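Sphingomyelinase C (Streptomyces griseocarneus, PDB 7CNE) is a single-chain enzyme of the endonuclease/exonuclease/phosphatase family, built on the two-sheet sandwich of the DNase I-like fold. Local coordinates at residues A[13-18]-A[40-45]; A[47-52]-A[69-74]; A[272-275]-A[280-283]. All coordinates share one frame; numbering follows the deposited sequence.

Interaction 1 (A[13-18]-A[40-45]); sequences LTYNTF and AGFFQG
Phe-42 drives the edge of its ring at the face of Tyr-15, a T-shaped pair with centroids 4.7 Å apart and planes at 56°, so the stack is tilted well away from perpendicular. The rim atoms do the touching: Phe-42 CZ lies 3.6 Å from Tyr-15 CZ and 3.8 Å separates Phe-42 CE1 from Tyr-15 CD2, both over one face of the tyrosine. This is the tight part of the contact. The torsion of Phe-42 accounts for it: with chi1 at 62°, CG sits between the backbone N and the carbonyl carbon, and the ring is thrown toward strand 12-19. In the DNase I-like fold that strand is an interior member of one of the two packed sheets, and residues 40-45 lie in the loop between helix 30-39 and strand 48-54, laid against the sheet beside the helix. Leu-13 is just as buried but packs at longer carbon-carbon distances. Its CD2 reaches the plane of the Phe-42 ring at the edge, 4.1 Å from Phe-42 CD1, and stands 3.7 Å from Phe-42 O; the Phe-43 ring adds a single approach, Phe-43 CD1 at 4.1 Å from the same methyl. Ile-37 of the helix packs on both Tyr-15 and Phe-43, while Pro-292 and Ile-294 touch both Leu-13 and Phe-42. Toward solvent this buried core gives way to polar groups: the partly exposed Gln-44 has its CB directed away from the strand and donates from NE2 to Ala-40 O at 2.7 Å. Phe-43 N, 3.1 Å from Ala-40 O, also donates to it, from the opposite face.

Interaction 2 (A[47-52]-A[69-74]); sequences DVVVLQ and DRYPYQ
In the DNase I-like sandwich, strand 48-54 is an interior strand of one sheet, and the connection that follows it runs through helix 57-66 to the short edge strand 73-74; this contact joins strand 48-54 to the loop just before 73-74 through Val-49 and Tyr-71. Their meeting is a CH-pi contact. Val-49 CG2 stands 3.9 Å from the centroid of the Tyr-71 ring and only 19° off the ring normal, which places the methyl over the face; its displacement is toward the hydroxyl end, where Tyr-71 CZ is 3.7 Å from Val-49 CG2. A chi1 of 178° sets Val-49 CG1 anti to the backbone N and puts CG2 beside that N, making CG2 the branch that meets the ring. Arg-70 CB covers the opposite face of the ring, 3.8 Å above its plane, so the tyrosine is sandwiched between aliphatic carbons. At the ring's edge Asp-47 O approaches Tyr-71 CD1 at 4.2 Å, a marginal contact. The buried hydroxyl is satisfied by the backbone, since Tyr-71 OH bonds to Phe-43 O and to Asn-46 N, and Leu-105 of strand 103-106 also packs on the ring. Arg-70 is itself held by hydrogen bonds from its NH1 to Ala-38 O and from its NH2 to Ala-66 O. Past the ring, Gln-74 NE2 lies 2.9 Å from Tyr-71 O in a nearly straight hydrogen bond, the acceptor falling in the plane of the glutamine amide.

Interaction 3 (A[272-275]-A[280-283]); sequences PWTV and KRYT
Val-275 and Tyr-282 form the hydrogen-bonded pair of an antiparallel beta hairpin, each satisfying both backbone polar groups of the other. Val-275 N donates to Tyr-282 O at 3.0 Å, in the carbonyl plane, and Tyr-282 N donates to Val-275 O at 2.8 Å with an N-H...O angle of 165°. Thr-274 and Thr-283 make the adjacent non-hydrogen-bonded pair, where the side chains supply the bond: Thr-274 OG1 and Thr-283 OG1 are 2.6 Å apart, and either could be the donor. In both threonines OG1 is anti to the carbonyl carbon (chi1 -57° and -64°), which aims the hydroxyls at each other on one face of the hairpin. Weaker CA-H...O contacts supplement these bonds, with Thr-274 CA 3.2 Å from Tyr-282 O and Thr-283 CA 3.3 Å from Trp-273 O. The bent chain of Arg-281 lays its guanidinium over Thr-274 CG2, while its NH1 bonds to Ser-276 OG. Trp-273 NE1 is satisfied by Asp-286 O. The two-stranded hairpin is separate from the main sheets; its Trp-273 ring meets His-32 of helix 30-39, and its Tyr-282 ring meets Tyr-236 of helix 232-237.

In the fold
Interactions 1 and 2 are neighbours, their centres 10 Å apart, because strands 12-19 and 48-54 lie side by side in one sheet. They are wired together directly: Arg-70 NH1 is 2.7 Å from Gln-44 OE1, a probable hydrogen bond, the hydroxyl of Tyr-71 adds a second link, and Val-49 touches Leu-13 and Phe-43. Both thus contribute to one buried layer on this sheet. Interaction 3 stands apart on the surface, its centre about 22 Å from that of interaction 1 and about 29 Å from that of interaction 2. Helix 30-39 bridges the gap, touching interaction 1 through Ile-37 and the 272-275/280-283 hairpin through His-32.

Interaction 1 (A[13-18]-A[40-45])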
ATOM      1  N   LEU A  13       7.630   5.694   0.800  1.00 14.71           N
ATOM      2  CA  LEU A  13       7.709   4.255   0.556  1.00 16.17           C
ATOM      3  C   LEU A  13       6.312   3.651   0.531  1.00 16.49           C
ATOM      4  O   LEU A  13       5.490   3.935   1.406  1.00 13.87           O
ATOM      5  CB  LEU A  13       8.548   3.564   1.638  1.00 15.94           C
ATOM      6  CG  LEU A  13       8.435   2.044   1.781  1.00 18.04           C
ATOM      7  CD1 LEU A  13       9.116   1.317   0.603  1.00 17.02           C
ATOM      8  CD2 LEU A  13       9.035   1.583   3.112  1.00 18.65           C
ATOM      9  N   THR A  14       6.041   2.810  -0.462  1.00 15.78           N
ATOM     10  CA  THR A  14       4.871   1.948  -0.410  1.00 14.94           C
ATOM     11  C   THR A  14       5.359   0.509  -0.471  1.00 15.67           C
ATOM     12  O   THR A  14       6.242   0.185  -1.271  1.00 15.42           O
ATOM     13  CB  THR A  14       3.847   2.265  -1.526  1.00 15.26           C
ATOM     14  OG1 THR A  14       2.732   1.382  -1.414  1.00 14.30           O
ATOM     15  CG2 THR A  14       4.436   2.161  -2.936  1.00 15.32           C
ATOM     16  N   TYR A  15       4.807  -0.346   0.395  1.00 16.96           N
ATOM     17  CA  TYR A  15       5.296  -1.717   0.530  1.00 17.37           C
ATOM     18  C   TYR A  15       4.175  -2.648   0.959  1.00 16.11           C
ATOM     19  O   TYR A  15       3.568  -2.458   2.020  1.00 14.91           O
ATOM     20  CB  TYR A  15       6.442  -1.788   1.540  1.00 13.61           C
ATOM     21  CG  TYR A  15       7.126  -3.138   1.597  1.00 17.62           C
ATOM     22  CD1 TYR A  15       7.551  -3.782   0.435  1.00 16.35           C
ATOM     23  CD2 TYR A  15       7.350  -3.771   2.820  1.00 15.44           C
ATOM     24  CE1 TYR A  15       8.209  -5.020   0.494  1.00 16.29           C
ATOM     25  CE2 TYR A  15       7.991  -4.991   2.890  1.00 15.70           C
ATOM     26  CZ  TYR A  15       8.418  -5.617   1.734  1.00 20.42           C
ATOM     27  OH  TYR A  15       9.062  -6.837   1.840  1.00 18.38           O
ATOM     28  N   ASN A  16       3.921  -3.671   0.151  1.00 16.39           N
ATOM     29  CA  ASN A  16       2.967  -4.719   0.500  1.00 13.56           C
ATOM     30  C   ASN A  16       3.714  -5.765   1.324  1.00 15.11           C
ATOM     31  O   ASN A  16       4.589  -6.457   0.801  1.00 18.25           O
ATOM     32  CB  ASN A  16       2.360  -5.324  -0.764  1.00 14.92           C
ATOM     33  CG  ASN A  16       1.301  -6.384  -0.469  1.00 18.31           C
ATOM     34  OD1 ASN A  16       1.453  -7.192   0.450  1.00 16.62           O
ATOM     35  ND2 ASN A  16       0.227  -6.397  -1.266  1.00 15.70           N
ATOM     36  N   THR A  17       3.344  -5.898   2.602  1.00 14.30           N
ATOM     37  CA  THR A  17       4.104  -6.686   3.570  1.00 17.05           C
ATOM     38  C   THR A  17       3.754  -8.168   3.595  1.00 17.52           C
ATOM     39  O   THR A  17       4.488  -8.935   4.220  1.00 19.44           O
ATOM     40  CB  THR A  17       3.903  -6.148   4.987  1.00 17.50           C
ATOM     41  OG1 THR A  17       2.531  -6.329   5.367  1.00 14.64           O
ATOM     42  CG2 THR A  17       4.287  -4.670   5.074  1.00 15.85           C
ATOM     43  N   PHE A  18       2.644  -8.585   2.985  1.00 18.82           N
ATOM     44  CA  PHE A  18       2.225  -9.990   2.996  1.00 17.53           C
ATOM     45  C   PHE A  18       2.232 -10.569   4.418  1.00 18.28           C
ATOM     46  O   PHE A  18       2.809 -11.627   4.692  1.00 17.28           O
ATOM     47  CB  PHE A  18       3.102 -10.822   2.056  1.00 16.30           C
ATOM     48  CG  PHE A  18       2.619 -12.233   1.860  1.00 20.95           C
ATOM     49  CD1 PHE A  18       1.310 -12.482   1.476  1.00 21.63           C
ATOM     50  CD2 PHE A  18       3.474 -13.309   2.060  1.00 22.20           C
ATOM     51  CE1 PHE A  18       0.859 -13.780   1.290  1.00 26.86           C
ATOM     52  CE2 PHE A  18       3.029 -14.614   1.871  1.00 22.64           C
ATOM     53  CZ  PHE A  18       1.722 -14.848   1.492  1.00 24.87           C
ATOM     54  N   ALA A  40      14.979  -3.362   7.299  1.00 21.40           N
ATOM     55  CA  ALA A  40      15.492  -3.390   5.936  1.00 22.57           C
ATOM     56  C   ALA A  40      15.951  -1.998   5.494  1.00 21.98           C
ATOM     57  O   ALA A  40      15.494  -0.967   5.999  1.00 20.85           O
ATOM     58  CB  ALA A  40      14.437  -3.921   4.973  1.00 21.27           C
ATOM     59  N   GLY A  41      16.882  -1.982   4.540  1.00 24.17           N
ATOM     60  CA  GLY A  41      17.391  -0.711   4.043  1.00 27.21           C
ATOM     61  C   GLY A  41      16.299   0.164   3.455  1.00 22.59           C
ATOM     62  O   GLY A  41      16.257   1.373   3.705  1.00 20.15           O
ATOM     63  N   PHE A  42      15.383  -0.438   2.690  1.00 21.91           N
ATOM     64  CA  PHE A  42      14.337   0.349   2.044  1.00 20.28           C
ATOM     65  C   PHE A  42      13.394   0.985   3.053  1.00 18.92           C
ATOM     66  O   PHE A  42      12.704   1.958   2.714  1.00 18.80           O
ATOM     67  CB  PHE A  42      13.546  -0.512   1.038  1.00 22.20           C
ATOM     68  CG  PHE A  42      12.807  -1.688   1.647  1.00 23.02           C
ATOM     69  CD1 PHE A  42      11.593  -1.509   2.304  1.00 19.67           C
ATOM     70  CD2 PHE A  42      13.303  -2.983   1.508  1.00 22.48           C
ATOM     71  CE1 PHE A  42      10.908  -2.586   2.847  1.00 22.89           C
ATOM     72  CE2 PHE A  42      12.624  -4.074   2.042  1.00 24.69           C
ATOM     73  CZ  PHE A  42      11.423  -3.881   2.718  1.00 24.91           C
ATOM     74  N   PHE A  43      13.350   0.463   4.279  1.00 17.16           N
ATOM     75  CA  PHE A  43      12.484   1.004   5.323  1.00 18.48           C
ATOM     76  C   PHE A  43      13.044   2.272   5.953  1.00 20.76           C
ATOM     77  O   PHE A  43      12.274   3.057   6.522  1.00 19.62           O
ATOM     78  CB  PHE A  43      12.260  -0.049   6.423  1.00 19.07           C
ATOM     79  CG  PHE A  43      11.003   0.168   7.231  1.00 18.97           C
ATOM     80  CD1 PHE A  43       9.774  -0.263   6.753  1.00 18.83           C
ATOM     81  CD2 PHE A  43      11.055   0.801   8.467  1.00 20.97           C
ATOM     82  CE1 PHE A  43       8.611  -0.071   7.495  1.00 19.27           C
ATOM     83  CE2 PHE A  43       9.904   1.008   9.213  1.00 19.01           C
ATOM     84  CZ  PHE A  43       8.673   0.573   8.722  1.00 17.91           C
ATOM     85  N   GLN A  44      14.353   2.498   5.857  1.00 21.07           N
ATOM     86  CA  GLN A  44      14.992   3.628   6.522  1.00 22.19           C
ATOM     87  C   GLN A  44      14.998   4.853   5.630  1.00 20.77           C
ATOM     88  O   GLN A  44      15.078   4.754   4.405  1.00 19.95           O
ATOM     89  CB  GLN A  44      16.438   3.308   6.915  1.00 26.50           C
ATOM     90  CG  GLN A  44      16.691   1.850   7.259  1.00 25.98           C
ATOM     91  CD  GLN A  44      15.869   1.392   8.449  1.00 30.13           C
ATOM     92  OE1 GLN A  44      15.603   2.174   9.367  1.00 29.45           O
ATOM     93  NE2 GLN A  44      15.441   0.125   8.430  1.00 23.51           N
ATOM     94  N   GLY A  45      14.929   6.020   6.266  1.00 22.26           N
ATOM     95  CA  GLY A  45      15.214   7.263   5.585  1.00 20.75           C
ATOM     96  C   GLY A  45      14.061   7.834   4.799  1.00 20.93           C
ATOM     97  O   GLY A  45      14.273   8.733   3.979  1.00 21.05           O
TER

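Interaction 2 (A[47-52]-A[69-74])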
ATOM      1  N   ASP A  47      10.159   9.751   4.536  1.00 16.69           N
ATOM      2  CA  ASP A  47       9.279  10.661   5.255  1.00 15.04           C
ATOM      3  C   ASP A  47       7.927  10.028   5.577  1.00 17.72           C
ATOM      4  O   ASP A  47       7.350  10.295   6.640  1.00 15.80           O
ATOM      5  CB  ASP A  47       9.081  11.922   4.426  1.00 16.85           C
ATOM      6  CG  ASP A  47      10.349  12.722   4.324  1.00 19.41           C
ATOM      7  OD1 ASP A  47      10.738  13.279   5.365  1.00 18.89           O
ATOM      8  OD2 ASP A  47      10.958  12.757   3.233  1.00 18.44           O
ATOM      9  N   VAL A  48       7.403   9.222   4.664  1.00 14.71           N
ATOM     10  CA  VAL A  48       6.103   8.569   4.822  1.00 14.69           C
ATOM     11  C   VAL A  48       6.265   7.129   4.374  1.00 18.14           C
ATOM     12  O   VAL A  48       6.967   6.854   3.393  1.00 16.92           O
ATOM     13  CB  VAL A  48       5.000   9.281   4.001  1.00 17.45           C
ATOM     14  CG1 VAL A  48       3.643   8.604   4.188  1.00 13.79           C
ATOM     15  CG2 VAL A  48       4.923  10.773   4.364  1.00 17.34           C
ATOM     16  N   VAL A  49       5.633   6.205   5.107  1.00 17.27           N
ATOM     17  CA  VAL A  49       5.597   4.788   4.758  1.00 14.51           C
ATOM     18  C   VAL A  49       4.136   4.359   4.711  1.00 16.38           C
ATOM     19  O   VAL A  49       3.382   4.600   5.663  1.00 17.50           O
ATOM     20  CB  VAL A  49       6.391   3.914   5.758  1.00 16.76           C
ATOM     21  CG1 VAL A  49       6.277   2.420   5.383  1.00 16.25           C
ATOM     22  CG2 VAL A  49       7.866   4.341   5.808  1.00 18.35           C
ATOM     23  N   VAL A  50       3.731   3.750   3.596  1.00 15.80           N
ATOM     24  CA  VAL A  50       2.393   3.187   3.433  1.00 15.92           C
ATOM     25  C   VAL A  50       2.545   1.680   3.257  1.00 16.58           C
ATOM     26  O   VAL A  50       3.203   1.221   2.311  1.00 15.19           O
ATOM     27  CB  VAL A  50       1.638   3.808   2.242  1.00 15.39           C
ATOM     28  CG1 VAL A  50       0.218   3.252   2.169  1.00 16.94           C
ATOM     29  CG2 VAL A  50       1.584   5.331   2.365  1.00 16.56           C
ATOM     30  N   LEU A  51       1.932   0.916   4.157  1.00 14.68           N
ATOM     31  CA  LEU A  51       1.997  -0.534   4.137  1.00 15.74           C
ATOM     32  C   LEU A  51       0.660  -1.123   3.714  1.00 15.23           C
ATOM     33  O   LEU A  51      -0.401  -0.592   4.053  1.00 15.64           O
ATOM     34  CB  LEU A  51       2.367  -1.085   5.516  1.00 15.34           C
ATOM     35  CG  LEU A  51       3.686  -0.564   6.093  1.00 18.89           C
ATOM     36  CD1 LEU A  51       3.894  -1.177   7.480  1.00 14.63           C
ATOM     37  CD2 LEU A  51       4.831  -0.930   5.154  1.00 14.39           C
ATOM     38  N   GLN A  52       0.721  -2.250   3.003  1.00 13.75           N
ATOM     39  CA  GLN A  52      -0.458  -3.051   2.715  1.00 15.59           C
ATOM     40  C   GLN A  52      -0.282  -4.445   3.306  1.00 16.72           C
ATOM     41  O   GLN A  52       0.830  -4.852   3.654  1.00 16.56           O
ATOM     42  CB  GLN A  52      -0.722  -3.168   1.209  1.00 12.73           C
ATOM     43  CG  GLN A  52      -0.871  -1.837   0.489  1.00 13.78           C
ATOM     44  CD  GLN A  52       0.477  -1.235   0.124  1.00 15.76           C
ATOM     45  OE1 GLN A  52       1.402  -1.954  -0.273  1.00 15.97           O
ATOM     46  NE2 GLN A  52       0.593   0.083   0.254  1.00 14.34           N
ATOM     47  N   ASP A  69      10.111   4.971  16.456  1.00 20.52           N
ATOM     48  CA  ASP A  69      11.214   5.913  16.644  1.00 25.35           C
ATOM     49  C   ASP A  69      11.439   6.765  15.395  1.00 25.69           C
ATOM     50  O   ASP A  69      11.580   7.993  15.482  1.00 22.47           O
ATOM     51  CB  ASP A  69      12.484   5.147  17.040  1.00 27.33           C
ATOM     52  CG  ASP A  69      12.948   4.132  15.963  0.54 28.31           C
ATOM     53  OD1 ASP A  69      12.118   3.642  15.150  0.54 24.01           O
ATOM     54  OD2 ASP A  69      14.166   3.821  15.929  0.54 26.94           O
ATOM     55  N   ARG A  70      11.461   6.133  14.222  1.00 20.72           N
ATOM     56  CA  ARG A  70      11.676   6.849  12.967  1.00 23.29           C
ATOM     57  C   ARG A  70      10.393   7.438  12.388  1.00 21.80           C
ATOM     58  O   ARG A  70      10.446   8.470  11.712  1.00 17.76           O
ATOM     59  CB  ARG A  70      12.324   5.914  11.933  1.00 22.43           C
ATOM     60  CG  ARG A  70      13.649   5.260  12.385  1.00 28.04           C
ATOM     61  CD  ARG A  70      13.859   3.876  11.721  1.00 30.97           C
ATOM     62  NE  ARG A  70      13.178   2.804  12.461  1.00 35.66           N
ATOM     63  CZ  ARG A  70      13.287   1.497  12.206  1.00 33.10           C
ATOM     64  NH1 ARG A  70      14.058   1.056  11.218  1.00 30.32           N
ATOM     65  NH2 ARG A  70      12.621   0.622  12.954  1.00 31.69           N
ATOM     66  N   TYR A  71       9.239   6.811  12.633  1.00 17.79           N
ATOM     67  CA  TYR A  71       7.948   7.263  12.103  1.00 21.06           C
ATOM     68  C   TYR A  71       6.951   7.340  13.248  1.00 18.26           C
ATOM     69  O   TYR A  71       6.113   6.445  13.416  1.00 19.25           O
ATOM     70  CB  TYR A  71       7.451   6.320  11.004  1.00 15.51           C
ATOM     71  CG  TYR A  71       8.501   6.101   9.942  1.00 17.79           C
ATOM     72  CD1 TYR A  71       8.788   7.091   9.018  1.00 18.71           C
ATOM     73  CD2 TYR A  71       9.240   4.928   9.892  1.00 20.83           C
ATOM     74  CE1 TYR A  71       9.755   6.903   8.047  1.00 21.13           C
ATOM     75  CE2 TYR A  71      10.210   4.731   8.921  1.00 17.80           C
ATOM     76  CZ  TYR A  71      10.457   5.724   8.000  1.00 19.43           C
ATOM     77  OH  TYR A  71      11.417   5.548   7.028  1.00 21.28           O
ATOM     78  N   PRO A  72       6.997   8.412  14.043  1.00 21.20           N
ATOM     79  CA  PRO A  72       6.206   8.438  15.286  1.00 20.60           C
ATOM     80  C   PRO A  72       4.717   8.629  15.079  1.00 20.59           C
ATOM     81  O   PRO A  72       3.945   8.339  15.994  1.00 20.40           O
ATOM     82  CB  PRO A  72       6.798   9.631  16.058  1.00 20.72           C
ATOM     83  CG  PRO A  72       8.091   9.969  15.366  1.00 19.32           C
ATOM     84  CD  PRO A  72       7.860   9.600  13.925  1.00 19.32           C
ATOM     85  N   TYR A  73       4.282   9.152  13.945  1.00 16.03           N
ATOM     86  CA  TYR A  73       2.886   9.515  13.754  1.00 18.67           C
ATOM     87  C   TYR A  73       2.250   8.497  12.820  1.00 19.41           C
ATOM     88  O   TYR A  73       2.675   8.349  11.665  1.00 17.58           O
ATOM     89  CB  TYR A  73       2.786  10.940  13.216  1.00 20.63           C
ATOM     90  CG  TYR A  73       3.573  11.929  14.073  1.00 20.14           C
ATOM     91  CD1 TYR A  73       3.023  12.443  15.240  1.00 21.04           C
ATOM     92  CD2 TYR A  73       4.867  12.336  13.714  1.00 18.99           C
ATOM     93  CE1 TYR A  73       3.724  13.337  16.036  1.00 23.07           C
ATOM     94  CE2 TYR A  73       5.587  13.239  14.509  1.00 18.74           C
ATOM     95  CZ  TYR A  73       4.999  13.733  15.669  1.00 23.58           C
ATOM     96  OH  TYR A  73       5.677  14.618  16.477  1.00 23.01           O
ATOM     97  N   GLN A  74       1.263   7.762  13.328  1.00 18.87           N
ATOM     98  CA  GLN A  74       0.779   6.596  12.604  1.00 19.99           C
ATOM     99  C   GLN A  74      -0.741   6.516  12.649  1.00 19.76           C
ATOM    100  O   GLN A  74      -1.380   6.964  13.607  1.00 20.51           O
ATOM    101  CB  GLN A  74       1.393   5.306  13.173  1.00 18.27           C
ATOM    102  CG  GLN A  74       2.903   5.361  13.416  1.00 17.85           C
ATOM    103  CD  GLN A  74       3.448   4.028  13.898  1.00 23.31           C
ATOM    104  OE1 GLN A  74       2.678   3.125  14.209  1.00 23.26           O
ATOM    105  NE2 GLN A  74       4.775   3.886  13.929  1.00 20.82           N
TER

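Interaction 3 (A[272-275]-A[280-283])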
ATOM      1  N   PRO A 272      18.178 -15.639   4.072  1.00 30.23           N
ATOM      2  CA  PRO A 272      17.214 -16.737   3.989  1.00 27.32           C
ATOM      3  C   PRO A 272      16.494 -16.941   5.309  1.00 29.69           C
ATOM      4  O   PRO A 272      17.049 -16.728   6.392  1.00 25.20           O
ATOM      5  CB  PRO A 272      18.079 -17.955   3.630  1.00 30.45           C
ATOM      6  CG  PRO A 272      19.476 -17.564   4.009  1.00 32.17           C
ATOM      7  CD  PRO A 272      19.542 -16.082   3.737  1.00 32.92           C
ATOM      8  N   TRP A 273      15.228 -17.343   5.195  1.00 25.60           N
ATOM      9  CA  TRP A 273      14.414 -17.751   6.323  1.00 27.06           C
ATOM     10  C   TRP A 273      13.594 -18.945   5.868  1.00 27.55           C
ATOM     11  O   TRP A 273      13.235 -19.059   4.693  1.00 28.55           O
ATOM     12  CB  TRP A 273      13.511 -16.616   6.836  1.00 26.94           C
ATOM     13  CG  TRP A 273      12.604 -16.057   5.783  1.00 25.01           C
ATOM     14  CD1 TRP A 273      12.912 -15.101   4.862  1.00 27.25           C
ATOM     15  CD2 TRP A 273      11.247 -16.441   5.530  1.00 26.10           C
ATOM     16  NE1 TRP A 273      11.822 -14.859   4.052  1.00 28.44           N
ATOM     17  CE2 TRP A 273      10.790 -15.672   4.442  1.00 25.38           C
ATOM     18  CE3 TRP A 273      10.372 -17.365   6.117  1.00 26.67           C
ATOM     19  CZ2 TRP A 273       9.497 -15.794   3.931  1.00 26.76           C
ATOM     20  CZ3 TRP A 273       9.091 -17.481   5.614  1.00 24.32           C
ATOM     21  CH2 TRP A 273       8.665 -16.700   4.530  1.00 25.80           C
ATOM     22  N   THR A 274      13.328 -19.851   6.796  1.00 27.97           N
ATOM     23  CA  THR A 274      12.761 -21.140   6.448  1.00 32.24           C
ATOM     24  C   THR A 274      11.552 -21.426   7.320  1.00 31.97           C
ATOM     25  O   THR A 274      11.541 -21.114   8.515  1.00 31.88           O
ATOM     26  CB  THR A 274      13.808 -22.256   6.596  1.00 34.84           C
ATOM     27  OG1 THR A 274      14.940 -21.951   5.767  1.00 32.33           O
ATOM     28  CG2 THR A 274      13.229 -23.601   6.181  1.00 32.77           C
ATOM     29  N   VAL A 275      10.524 -21.997   6.701  1.00 31.63           N
ATOM     30  CA  VAL A 275       9.321 -22.416   7.399  1.00 34.73           C
ATOM     31  C   VAL A 275       8.976 -23.818   6.918  1.00 35.37           C
ATOM     32  O   VAL A 275       9.481 -24.293   5.897  1.00 34.99           O
ATOM     33  CB  VAL A 275       8.139 -21.451   7.161  1.00 32.42           C
ATOM     34  CG1 VAL A 275       8.369 -20.129   7.890  1.00 29.21           C
ATOM     35  CG2 VAL A 275       7.946 -21.227   5.677  1.00 27.23           C
ATOM     36  N   LYS A 280       7.266 -30.380   4.830  1.00 48.23           N
ATOM     37  CA  LYS A 280       8.342 -29.998   3.929  1.00 49.57           C
ATOM     38  C   LYS A 280       8.859 -28.625   4.330  1.00 45.51           C
ATOM     39  O   LYS A 280       8.123 -27.799   4.878  1.00 38.05           O
ATOM     40  CB  LYS A 280       7.905 -30.011   2.457  1.00 49.37           C
ATOM     41  CG  LYS A 280       9.077 -29.808   1.500  1.00 52.31           C
ATOM     42  CD  LYS A 280       8.697 -29.769   0.009  1.00 59.16           C
ATOM     43  CE  LYS A 280       7.509 -30.653  -0.379  1.00 60.25           C
ATOM     44  NZ  LYS A 280       7.646 -32.050   0.127  1.00 61.75           N
ATOM     45  N   ARG A 281      10.148 -28.408   4.094  1.00 48.75           N
ATOM     46  CA  ARG A 281      10.805 -27.160   4.446  1.00 41.48           C
ATOM     47  C   ARG A 281      10.925 -26.273   3.213  1.00 37.64           C
ATOM     48  O   ARG A 281      11.252 -26.741   2.119  1.00 38.25           O
ATOM     49  CB  ARG A 281      12.183 -27.422   5.054  1.00 48.79           C
ATOM     50  CG  ARG A 281      12.158 -28.382   6.241  1.00 48.91           C
ATOM     51  CD  ARG A 281      11.871 -27.646   7.529  1.00 46.79           C
ATOM     52  NE  ARG A 281      13.006 -26.833   7.955  1.00 50.95           N
ATOM     53  CZ  ARG A 281      12.983 -26.006   8.996  1.00 49.52           C
ATOM     54  NH1 ARG A 281      11.876 -25.875   9.719  1.00 46.36           N
ATOM     55  NH2 ARG A 281      14.065 -25.302   9.310  1.00 49.66           N
ATOM     56  N   TYR A 282      10.639 -24.988   3.398  1.00 38.43           N
ATOM     57  CA  TYR A 282      10.688 -24.007   2.324  1.00 34.33           C
ATOM     58  C   TYR A 282      11.534 -22.828   2.780  1.00 30.59           C
ATOM     59  O   TYR A 282      11.318 -22.295   3.875  1.00 31.57           O
ATOM     60  CB  TYR A 282       9.280 -23.541   1.937  1.00 32.90           C
ATOM     61  CG  TYR A 282       8.404 -24.627   1.354  1.00 40.19           C
ATOM     62  CD1 TYR A 282       8.499 -24.978   0.012  1.00 43.99           C
ATOM     63  CD2 TYR A 282       7.477 -25.301   2.145  1.00 41.94           C
ATOM     64  CE1 TYR A 282       7.696 -25.974  -0.529  1.00 47.92           C
ATOM     65  CE2 TYR A 282       6.664 -26.295   1.612  1.00 46.52           C
ATOM     66  CZ  TYR A 282       6.781 -26.628   0.276  1.00 48.45           C
ATOM     67  OH  TYR A 282       5.986 -27.616  -0.263  1.00 49.85           O
ATOM     68  N   THR A 283      12.498 -22.430   1.953  1.00 31.75           N
ATOM     69  CA  THR A 283      13.388 -21.319   2.267  1.00 30.74           C
ATOM     70  C   THR A 283      13.163 -20.184   1.275  1.00 25.63           C
ATOM     71  O   THR A 283      13.130 -20.411   0.065  1.00 29.67           O
ATOM     72  CB  THR A 283      14.856 -21.762   2.252  1.00 33.70           C
ATOM     73  OG1 THR A 283      15.069 -22.735   3.284  1.00 33.47           O
ATOM     74  CG2 THR A 283      15.773 -20.566   2.508  1.00 30.53           C
TER